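Side-chain contacts in NDP-N-acetyl-D-galactosaminuronic acid dehydrogenase (Methanosarcina mazei Go1, PDB 3G79), which probably oxidises UDP-N-acetyl-D-mannosamine to the corresponding uronate with two NAD(+), as a member of the UDP-glucose/GDP-mannose dehydrogenase family: residues V185-L188 against L189-R193; R209-E212 against L213-V217; V391-P394 against Y395-N398; S405-L408 against E409-V412. All coordinates share one frame; numbering follows the deposited sequence.

In the fold
The contacts follow one another along the chain in two pairs. Contacts 1 and 2 belong to the NAD binding part. Contact 1 starts helix 188-194, and contact 2 is on helix 204-214. Their centres are about 17 Å apart, and R193 packs against V217. Contacts 3 and 4 belong to the UDP binding part. Contact 3 runs off the end of strand 388-392, and contact 4 leads from strand 404-405 into helix 408-412. These strands are neighbours in one parallel sheet, and the centres are about 10 Å apart. Contacts 2 and 4 lie about 52 Å apart, centre to centre. The pairs lie in parts that, as in the family, probably bind NAD and the UDP sugar.

Contact 1 (V185-L188 against L189-R193); sequences VGRL and LKNIR
L188 O accepts a nearly straight hydrogen bond from I192 N. The two atoms are 3.2 Å apart, and the angle at the hydrogen is 175°. The I192 side chain follows its own N-H to the same oxygen. Its CG1 is anti to the carbonyl carbon (chi1 -53°), which brings CG1 to 3.2 Å from L188 O. One residue earlier, N191 N donates to R187 O, although the place of that oxygen is less certain. The N191 amide folds back along the chain. OD1 lies 3.7 Å from R187 CB, with ND2 at a similar distance. The firm polar partner of OD1 is M184 N, in the loop before the helix. Were N191 an alanine, M184 N would probably lose its side-chain acceptor, and the loop would be less firmly tied to the first turn. The E73 carboxylate takes the N-H groups of G186 and L188. L188 and I192 both pack on P32 of helix 30-39. R187 holds the N-cap position, while its long side chain leads away from the helix. This is the N-terminal turn of a short helix in the NAD binding domain, packed against the helix that follows the first strand of the Rossmann-type sheet.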
loop_
_atom_site.group_PDB
_atom_site.type_symbol
_atom_site.label_atom_id
_atom_site.label_comp_id
_atom_site.label_asym_id
_atom_site.label_seq_id
_atom_site.Cartn_x
_atom_site.Cartn_y
_atom_site.Cartn_z
ATOM N N VAL A 185 -13.675 22.565 1.035
ATOM C CA VAL A 185 -14.499 23.669 1.526
ATOM C C VAL A 185 -14.739 23.468 3.018
ATOM O O VAL A 185 -14.708 22.325 3.501
ATOM C CB VAL A 185 -15.825 23.819 0.761
ATOM C CG1 VAL A 185 -15.571 24.430 -0.613
ATOM C CG2 VAL A 185 -16.545 22.471 0.639
ATOM N N GLY A 186 -14.938 24.576 3.743
ATOM C CA GLY A 186 -14.993 24.541 5.204
ATOM C C GLY A 186 -13.613 24.448 5.860
ATOM O O GLY A 186 -13.453 24.819 7.036
ATOM N N ARG A 187 -12.627 23.949 5.105
ATOM C CA ARG A 187 -11.247 23.816 5.584
ATOM C C ARG A 187 -10.219 24.526 4.654
ATOM O O ARG A 187 -9.076 24.071 4.526
ATOM C CB ARG A 187 -10.868 22.324 5.746
ATOM C CG ARG A 187 -11.629 21.476 6.810
ATOM C CD ARG A 187 -10.902 20.098 7.018
ATOM N NE ARG A 187 -11.721 19.008 7.571
ATOM C CZ ARG A 187 -11.451 17.699 7.439
ATOM N NH1 ARG A 187 -10.385 17.275 6.765
ATOM N NH2 ARG A 187 -12.256 16.796 7.991
ATOM N N LEU A 188 -10.631 25.616 3.999
ATOM C CA LEU A 188 -9.803 26.263 2.950
ATOM C C LEU A 188 -8.504 26.915 3.476
ATOM O O LEU A 188 -7.394 26.561 3.049
ATOM C CB LEU A 188 -10.622 27.265 2.110
ATOM C CG LEU A 188 -11.135 26.965 0.678
ATOM C CD1 LEU A 188 -11.374 25.518 0.393
ATOM C CD2 LEU A 188 -12.411 27.744 0.321
ATOM N N LEU A 189 -8.652 27.860 4.398
ATOM C CA LEU A 189 -7.518 28.544 4.982
ATOM C C LEU A 189 -6.444 27.633 5.592
ATOM O O LEU A 189 -5.257 27.869 5.359
ATOM C CB LEU A 189 -7.981 29.595 5.974
ATOM C CG LEU A 189 -8.256 30.977 5.402
ATOM C CD1 LEU A 189 -9.255 30.932 4.281
ATOM C CD2 LEU A 189 -8.725 31.955 6.503
ATOM N N LYS A 190 -6.825 26.599 6.342
ATOM C CA LYS A 190 -5.786 25.800 6.987
ATOM C C LYS A 190 -5.192 24.761 6.085
ATOM O O LYS A 190 -4.026 24.396 6.262
ATOM C CB LYS A 190 -6.169 25.196 8.360
ATOM C CG LYS A 190 -7.559 24.600 8.515
ATOM C CD LYS A 190 -7.984 24.694 9.991
ATOM C CE LYS A 190 -7.823 26.140 10.540
ATOM N NZ LYS A 190 -7.834 26.238 12.050
ATOM N N ASN A 191 -5.982 24.277 5.131
ATOM C CA ASN A 191 -5.449 23.364 4.111
ATOM C C ASN A 191 -4.290 24.020 3.350
ATOM O O ASN A 191 -3.191 23.484 3.303
ATOM C CB ASN A 191 -6.548 22.912 3.139
ATOM C CG ASN A 191 -7.490 21.872 3.739
ATOM O OD1 ASN A 191 -8.411 21.431 3.072
ATOM N ND2 ASN A 191 -7.256 21.476 4.984
ATOM N N ILE A 192 -4.540 25.194 2.773
ATOM C CA ILE A 192 -3.500 25.928 2.072
ATOM C C ILE A 192 -2.287 26.189 2.982
ATOM O O ILE A 192 -1.149 26.079 2.532
ATOM C CB ILE A 192 -4.031 27.265 1.520
ATOM C CG1 ILE A 192 -5.299 27.042 0.666
ATOM C CG2 ILE A 192 -2.909 28.025 0.778
ATOM C CD1 ILE A 192 -5.905 28.274 0.147
ATOM N N ARG A 193 -2.533 26.517 4.251
ATOM C CA ARG A 193 -1.467 26.853 5.208
ATOM C C ARG A 193 -0.734 25.645 5.787
ATOM O O ARG A 193 0.455 25.723 6.015
ATOM C CB ARG A 193 -2.026 27.621 6.408
ATOM C CG ARG A 193 -2.449 29.042 6.132
ATOM C CD ARG A 193 -3.239 29.658 7.313
ATOM N NE ARG A 193 -3.225 31.108 7.227
ATOM C CZ ARG A 193 -4.199 31.914 7.637
ATOM N NH1 ARG A 193 -5.302 31.409 8.167
ATOM N NH2 ARG A 193 -4.066 33.232 7.530
#

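Contact 2 (R209-E212 against L213-V217); sequences RAVE and LYSPV
The Y214 ring is approached obliquely by A210 O, which lies 3.4 Å from its CD2. One ring face carries L213 CG, 4.1 Å above the plane and offset toward the rim. At the far end of the ring, Y214 OH is hydrogen-bonded to E146 OE2. The ring takes this place because its CG is anti to the carbonyl carbon and beside the backbone N (chi1 -66°). A210 O also receives Y214 N at 3.0 Å, and a weak bond from L213 N. One carbonyl thus both holds the Y214 backbone and lies close to its ring.

The contact lies toward the C-terminal end of helix 204-214, the connecting helix of a beta-alpha-beta unit with strands 197-201 and 223-227. Y214 packs on V144 and V199, and L213 on L142 and V144. V211 turns to the other strand of the unit, touching V223 and P225.

V211 O is a second shared acceptor. S215 N binds it at 2.9 Å, with an angle of 152° at the hydrogen. S215 OG adds a weak bond to V211 O at 3.4 Å and comes within 3.8 Å of V211 CG1. P216 has no N-H to offer the next carbonyl. Its ring carbon CD instead sits 3.2 Å from E212 O, where a regular helix would place a donor. On the side of E212, the R209 guanidinium makes a salt bridge, with R209 NH1 3.1 Å from E212 OE1. The hydrogen bond within that bridge is weak. R209 NH2 bonds to G16 O.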
loop_
_atom_site.group_PDB
_atom_site.type_symbol
_atom_site.label_atom_id
_atom_site.label_comp_id
_atom_site.label_asym_id
_atom_site.label_seq_id
_atom_site.Cartn_x
_atom_site.Cartn_y
_atom_site.Cartn_z
ATOM N N ARG A 209 11.787 30.164 -8.245
ATOM C CA ARG A 209 10.973 31.377 -8.239
ATOM C C ARG A 209 9.630 31.058 -7.612
ATOM O O ARG A 209 9.032 31.913 -6.913
ATOM C CB ARG A 209 10.755 31.927 -9.656
ATOM C CG ARG A 209 10.104 33.303 -9.742
ATOM C CD ARG A 209 10.796 34.290 -8.867
ATOM N NE ARG A 209 10.460 35.669 -9.225
ATOM C CZ ARG A 209 11.065 36.750 -8.727
ATOM N NH1 ARG A 209 12.041 36.629 -7.827
ATOM N NH2 ARG A 209 10.686 37.952 -9.130
ATOM N N ALA A 210 9.152 29.831 -7.825
ATOM C CA ALA A 210 7.799 29.518 -7.339
ATOM C C ALA A 210 7.801 29.206 -5.838
ATOM O O ALA A 210 6.913 29.667 -5.100
ATOM C CB ALA A 210 7.149 28.434 -8.152
ATOM N N VAL A 211 8.813 28.473 -5.379
ATOM C CA VAL A 211 9.037 28.301 -3.952
ATOM C C VAL A 211 8.908 29.645 -3.209
ATOM O O VAL A 211 8.253 29.722 -2.178
ATOM C CB VAL A 211 10.418 27.647 -3.678
ATOM C CG1 VAL A 211 10.752 27.682 -2.192
ATOM C CG2 VAL A 211 10.426 26.206 -4.167
ATOM N N GLU A 212 9.488 30.706 -3.760
ATOM C CA GLU A 212 9.420 32.045 -3.175
ATOM C C GLU A 212 7.991 32.593 -3.094
ATOM O O GLU A 212 7.656 33.377 -2.178
ATOM C CB GLU A 212 10.284 33.015 -3.973
ATOM C CG GLU A 212 11.712 32.532 -4.221
ATOM C CD GLU A 212 12.519 33.473 -5.117
ATOM O OE1 GLU A 212 12.055 34.602 -5.426
ATOM O OE2 GLU A 212 13.627 33.060 -5.535
ATOM N N LEU A 213 7.157 32.180 -4.052
ATOM C CA LEU A 213 5.795 32.656 -4.120
ATOM C C LEU A 213 5.013 31.980 -3.023
ATOM O O LEU A 213 4.158 32.585 -2.416
ATOM C CB LEU A 213 5.185 32.347 -5.495
ATOM C CG LEU A 213 3.757 32.761 -5.729
ATOM C CD1 LEU A 213 3.587 34.260 -5.464
ATOM C CD2 LEU A 213 3.268 32.366 -7.148
ATOM N N TYR A 214 5.335 30.720 -2.746
ATOM C CA TYR A 214 4.523 29.950 -1.778
ATOM C C TYR A 214 5.040 29.788 -0.338
ATOM O O TYR A 214 4.254 29.473 0.537
ATOM C CB TYR A 214 4.120 28.579 -2.360
ATOM C CG TYR A 214 3.184 28.714 -3.548
ATOM C CD1 TYR A 214 1.805 28.952 -3.362
ATOM C CD2 TYR A 214 3.658 28.618 -4.845
ATOM C CE1 TYR A 214 0.944 29.096 -4.445
ATOM C CE2 TYR A 214 2.787 28.758 -5.927
ATOM C CZ TYR A 214 1.438 28.996 -5.720
ATOM O OH TYR A 214 0.581 29.168 -6.818
ATOM N N SER A 215 6.326 29.964 -0.091
ATOM C CA SER A 215 6.851 29.824 1.270
ATOM C C SER A 215 6.171 30.777 2.263
ATOM O O SER A 215 5.847 30.349 3.365
ATOM C CB SER A 215 8.385 29.976 1.323
ATOM O OG SER A 215 9.028 28.751 0.976
ATOM N N PRO A 216 5.912 32.051 1.877
ATOM C CA PRO A 216 5.398 32.948 2.913
ATOM C C PRO A 216 3.971 32.708 3.425
ATOM O O PRO A 216 3.635 33.188 4.496
ATOM C CB PRO A 216 5.530 34.337 2.289
ATOM C CG PRO A 216 6.601 34.191 1.305
ATOM C CD PRO A 216 6.451 32.803 0.739
ATOM N N VAL A 217 3.126 31.995 2.708
ATOM C CA VAL A 217 1.789 31.724 3.259
ATOM C C VAL A 217 1.757 30.416 4.051
ATOM O O VAL A 217 0.811 30.137 4.789
ATOM C CB VAL A 217 0.696 31.703 2.147
ATOM C CG1 VAL A 217 0.895 32.881 1.163
ATOM C CG2 VAL A 217 0.694 30.376 1.397
#

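Contact 3 (V391-P394 against Y395-N398); sequences VHDP and YVVN
The D393 CG lies opposite the backbone N and beside the carbonyl carbon (chi1 -166°), which swings the carboxylate forward over the two residues after P394. Y395 has CG anti to the carbonyl carbon (chi1 -52°), which folds its ring back over P394. D393 OD2 meets the N-H groups of Y395 and V396. Y395 N binds OD2 at 2.9 Å and V396 N binds it at 2.8 Å. Both donors come on the anti side of the carboxylate. They reach it from opposite faces of its plane, each about 30° out of it. The bond from Y395 N closes an Asx turn, and the one from V396 N extends the grip by a residue. V396 also leans on the acid through CG2, which is 3.2 Å from D393 OD2.

P394 CB lies over one face of the Y395 ring, 3.9 Å from the ring centroid, in a CH-pi contact. P394 CG comes to 3.5 Å from Y395 CE2. D393 OD2 is placed at the ring edge, near its plane, with Y395 CB 3.5 Å away. The ring is also held from outside: Y395 OH bonds to D366 OD2, and H424 meets the ring edge-to-face.

The turn takes the chain off the end of strand 388-392 in the UDP binding domain. D393 OD1 accepts from W361 N, A362 N and H424 NE2, so the carboxylate ties this turn to the loops after strands 355-359 and 417-420. Five N-H groups face the buried carboxylate, which probably offsets the cost of burying it and favours the ionised form.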
loop_
_atom_site.group_PDB
_atom_site.type_symbol
_atom_site.label_atom_id
_atom_site.label_comp_id
_atom_site.label_asym_id
_atom_site.label_seq_id
_atom_site.Cartn_x
_atom_site.Cartn_y
_atom_site.Cartn_z
ATOM N N VAL A 391 -34.570 2.836 -3.890
ATOM C CA VAL A 391 -33.314 3.428 -3.449
ATOM C C VAL A 391 -33.562 4.376 -2.294
ATOM O O VAL A 391 -34.439 5.286 -2.375
ATOM C CB VAL A 391 -32.718 4.315 -4.567
ATOM C CG1 VAL A 391 -31.513 5.027 -4.055
ATOM C CG2 VAL A 391 -32.352 3.506 -5.824
ATOM N N HIS A 392 -32.783 4.195 -1.235
ATOM C CA HIS A 392 -32.847 5.054 -0.074
ATOM C C HIS A 392 -31.520 5.721 0.179
ATOM O O HIS A 392 -30.450 5.136 -0.066
ATOM C CB HIS A 392 -33.230 4.252 1.162
ATOM C CG HIS A 392 -33.256 5.056 2.435
ATOM N ND1 HIS A 392 -32.132 5.268 3.207
ATOM C CD2 HIS A 392 -34.280 5.657 3.091
ATOM C CE1 HIS A 392 -32.459 5.979 4.275
ATOM N NE2 HIS A 392 -33.755 6.232 4.227
ATOM N N ASP A 393 -31.604 6.941 0.702
ATOM C CA ASP A 393 -30.432 7.693 1.112
ATOM C C ASP A 393 -30.869 8.955 1.863
ATOM O O ASP A 393 -31.683 9.747 1.343
ATOM C CB ASP A 393 -29.570 8.053 -0.087
ATOM C CG ASP A 393 -28.202 8.522 0.315
ATOM O OD1 ASP A 393 -27.247 7.701 0.259
ATOM O OD2 ASP A 393 -28.097 9.711 0.702
ATOM N N PRO A 394 -30.317 9.164 3.082
ATOM C CA PRO A 394 -30.776 10.262 3.930
ATOM C C PRO A 394 -30.334 11.601 3.400
ATOM O O PRO A 394 -30.907 12.615 3.774
ATOM C CB PRO A 394 -30.092 9.988 5.285
ATOM C CG PRO A 394 -29.458 8.659 5.161
ATOM C CD PRO A 394 -29.195 8.446 3.705
ATOM N N TYR A 395 -29.358 11.594 2.501
ATOM C CA TYR A 395 -28.636 12.814 2.113
ATOM C C TYR A 395 -28.770 13.205 0.663
ATOM O O TYR A 395 -28.824 14.384 0.339
ATOM C CB TYR A 395 -27.148 12.665 2.426
ATOM C CG TYR A 395 -26.914 12.248 3.831
ATOM C CD1 TYR A 395 -26.958 13.186 4.863
ATOM C CD2 TYR A 395 -26.685 10.906 4.148
ATOM C CE1 TYR A 395 -26.765 12.802 6.182
ATOM C CE2 TYR A 395 -26.494 10.503 5.468
ATOM C CZ TYR A 395 -26.533 11.456 6.473
ATOM O OH TYR A 395 -26.334 11.083 7.779
ATOM N N VAL A 396 -28.786 12.223 -0.216
ATOM C CA VAL A 396 -28.728 12.533 -1.629
ATOM C C VAL A 396 -30.105 12.928 -2.137
ATOM O O VAL A 396 -31.033 12.121 -2.177
ATOM C CB VAL A 396 -28.088 11.384 -2.453
ATOM C CG1 VAL A 396 -27.923 11.780 -3.921
ATOM C CG2 VAL A 396 -26.742 11.044 -1.875
ATOM N N VAL A 397 -30.237 14.189 -2.497
ATOM C CA VAL A 397 -31.461 14.627 -3.121
ATOM C C VAL A 397 -31.155 14.998 -4.577
ATOM O O VAL A 397 -30.102 15.583 -4.876
ATOM C CB VAL A 397 -32.149 15.769 -2.297
ATOM C CG1 VAL A 397 -31.410 17.099 -2.452
ATOM C CG2 VAL A 397 -33.648 15.886 -2.635
ATOM N N ASN A 398 -32.053 14.612 -5.482
ATOM C CA ASN A 398 -32.013 15.071 -6.876
ATOM C C ASN A 398 -30.885 14.462 -7.679
ATOM O O ASN A 398 -29.966 15.165 -8.113
ATOM C CB ASN A 398 -31.953 16.608 -6.967
ATOM C CG ASN A 398 -33.307 17.258 -6.766
ATOM O OD1 ASN A 398 -33.424 18.265 -6.066
ATOM N ND2 ASN A 398 -34.340 16.684 -7.382
#

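Contact 4 (S405-L408 against E409-V412); sequences SDNL and EEVV
N407 caps the helix with its side chain, OD1 accepting from E410 N at 3.1 Å. The angle at the hydrogen is 143°. The donor stands above the carbonyl plane of the amide, 50° out of it. The cap residue is itself tied back, its N making a weak bond to the S405 hydroxyl oxygen OG. Backbone bonds continue the first turn. N407 O takes two weak ones, from E410 N and from V411 N, the latter at 3.4 Å. V412 N to L408 O is short, at 2.7 Å. A leucine in place of N407 would probably leave E410 N with only its weak backbone acceptor and fray the first turn.

Packing round the amide comes next. The side chains of N407 and E409 run alongside each other with nearly coplanar end groups, and E409 CB is 3.4 Å from N407 OD1. The E409 carboxylate itself is bridged to R413. E410 crosses N407 at about a right angle. Its CG sits between the backbone N and the carbonyl carbon (chi1 88°), which brings CG to 3.1 Å from N407 ND2.

Apolar contacts line the side facing the sheet. L408 and V412 point the same way, with L408 CD2 3.6 Å from V412 CG2. V411 CG2 reaches S405 CB at 4.0 Å. L408 and V412 rest on L359, and V411 rests on M390 and H392. This is an asparagine N-cap with a side-chain bond to the third residue of the helix, here opening the helix that follows edge strand 404-405 of the parallel sheet in the UDP binding domain.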
loop_
_atom_site.group_PDB
_atom_site.type_symbol
_atom_site.label_atom_id
_atom_site.label_comp_id
_atom_site.label_asym_id
_atom_site.label_seq_id
_atom_site.Cartn_x
_atom_site.Cartn_y
_atom_site.Cartn_z
ATOM N N SER A 405 -35.152 8.082 -2.107
ATOM C CA SER A 405 -36.108 8.419 -1.049
ATOM C C SER A 405 -35.475 8.648 0.340
ATOM O O SER A 405 -34.450 8.045 0.695
ATOM C CB SER A 405 -37.247 7.381 -1.008
ATOM O OG SER A 405 -38.153 7.633 0.047
ATOM N N ASP A 406 -36.104 9.550 1.083
ATOM C CA ASP A 406 -35.799 9.863 2.479
ATOM C C ASP A 406 -36.167 8.706 3.431
ATOM O O ASP A 406 -35.372 8.346 4.294
ATOM C CB ASP A 406 -36.543 11.149 2.904
ATOM C CG ASP A 406 -37.787 11.428 2.031
ATOM O OD1 ASP A 406 -37.609 11.719 0.822
ATOM O OD2 ASP A 406 -38.944 11.340 2.527
ATOM N N ASN A 407 -37.355 8.113 3.274
ATOM C CA ASN A 407 -37.863 7.206 4.326
ATOM C C ASN A 407 -37.635 5.703 4.116
ATOM O O ASN A 407 -38.067 5.088 3.131
ATOM C CB ASN A 407 -39.277 7.611 4.850
ATOM C CG ASN A 407 -40.409 6.738 4.322
ATOM O OD1 ASN A 407 -40.781 5.747 4.952
ATOM N ND2 ASN A 407 -40.983 7.124 3.186
ATOM N N LEU A 408 -36.892 5.156 5.076
ATOM C CA LEU A 408 -36.391 3.805 5.059
ATOM C C LEU A 408 -37.546 2.831 4.934
ATOM O O LEU A 408 -37.499 1.912 4.117
ATOM C CB LEU A 408 -35.618 3.545 6.351
ATOM C CG LEU A 408 -34.288 2.793 6.299
ATOM C CD1 LEU A 408 -34.052 2.015 7.579
ATOM C CD2 LEU A 408 -34.206 1.898 5.108
ATOM N N GLU A 409 -38.583 3.070 5.738
ATOM C CA GLU A 409 -39.766 2.211 5.856
ATOM C C GLU A 409 -40.374 1.924 4.490
ATOM O O GLU A 409 -40.677 0.770 4.154
ATOM C CB GLU A 409 -40.802 2.872 6.792
ATOM C CG GLU A 409 -41.903 1.955 7.369
ATOM C CD GLU A 409 -43.048 1.648 6.392
ATOM O OE1 GLU A 409 -43.368 2.488 5.520
ATOM O OE2 GLU A 409 -43.646 0.546 6.503
ATOM N N GLU A 410 -40.554 2.966 3.687
ATOM C CA GLU A 410 -41.264 2.733 2.440
ATOM C C GLU A 410 -40.362 1.942 1.494
ATOM O O GLU A 410 -40.801 1.031 0.818
ATOM C CB GLU A 410 -41.919 4.023 1.862
ATOM C CG GLU A 410 -41.117 4.927 0.950
ATOM C CD GLU A 410 -42.014 5.947 0.189
ATOM O OE1 GLU A 410 -41.618 6.379 -0.924
ATOM O OE2 GLU A 410 -43.114 6.307 0.698
ATOM N N VAL A 411 -39.079 2.264 1.521
ATOM C CA VAL A 411 -38.081 1.553 0.734
ATOM C C VAL A 411 -37.949 0.087 1.150
ATOM O O VAL A 411 -37.874 -0.791 0.304
ATOM C CB VAL A 411 -36.741 2.250 0.802
ATOM C CG1 VAL A 411 -35.664 1.349 0.219
ATOM C CG2 VAL A 411 -36.818 3.561 0.045
ATOM N N VAL A 412 -37.971 -0.176 2.446
ATOM C CA VAL A 412 -37.764 -1.529 2.938
ATOM C C VAL A 412 -39.026 -2.388 2.935
ATOM O O VAL A 412 -38.934 -3.611 2.854
ATOM C CB VAL A 412 -37.066 -1.512 4.320
ATOM C CG1 VAL A 412 -37.190 -2.836 5.056
ATOM C CG2 VAL A 412 -35.655 -1.195 4.132
#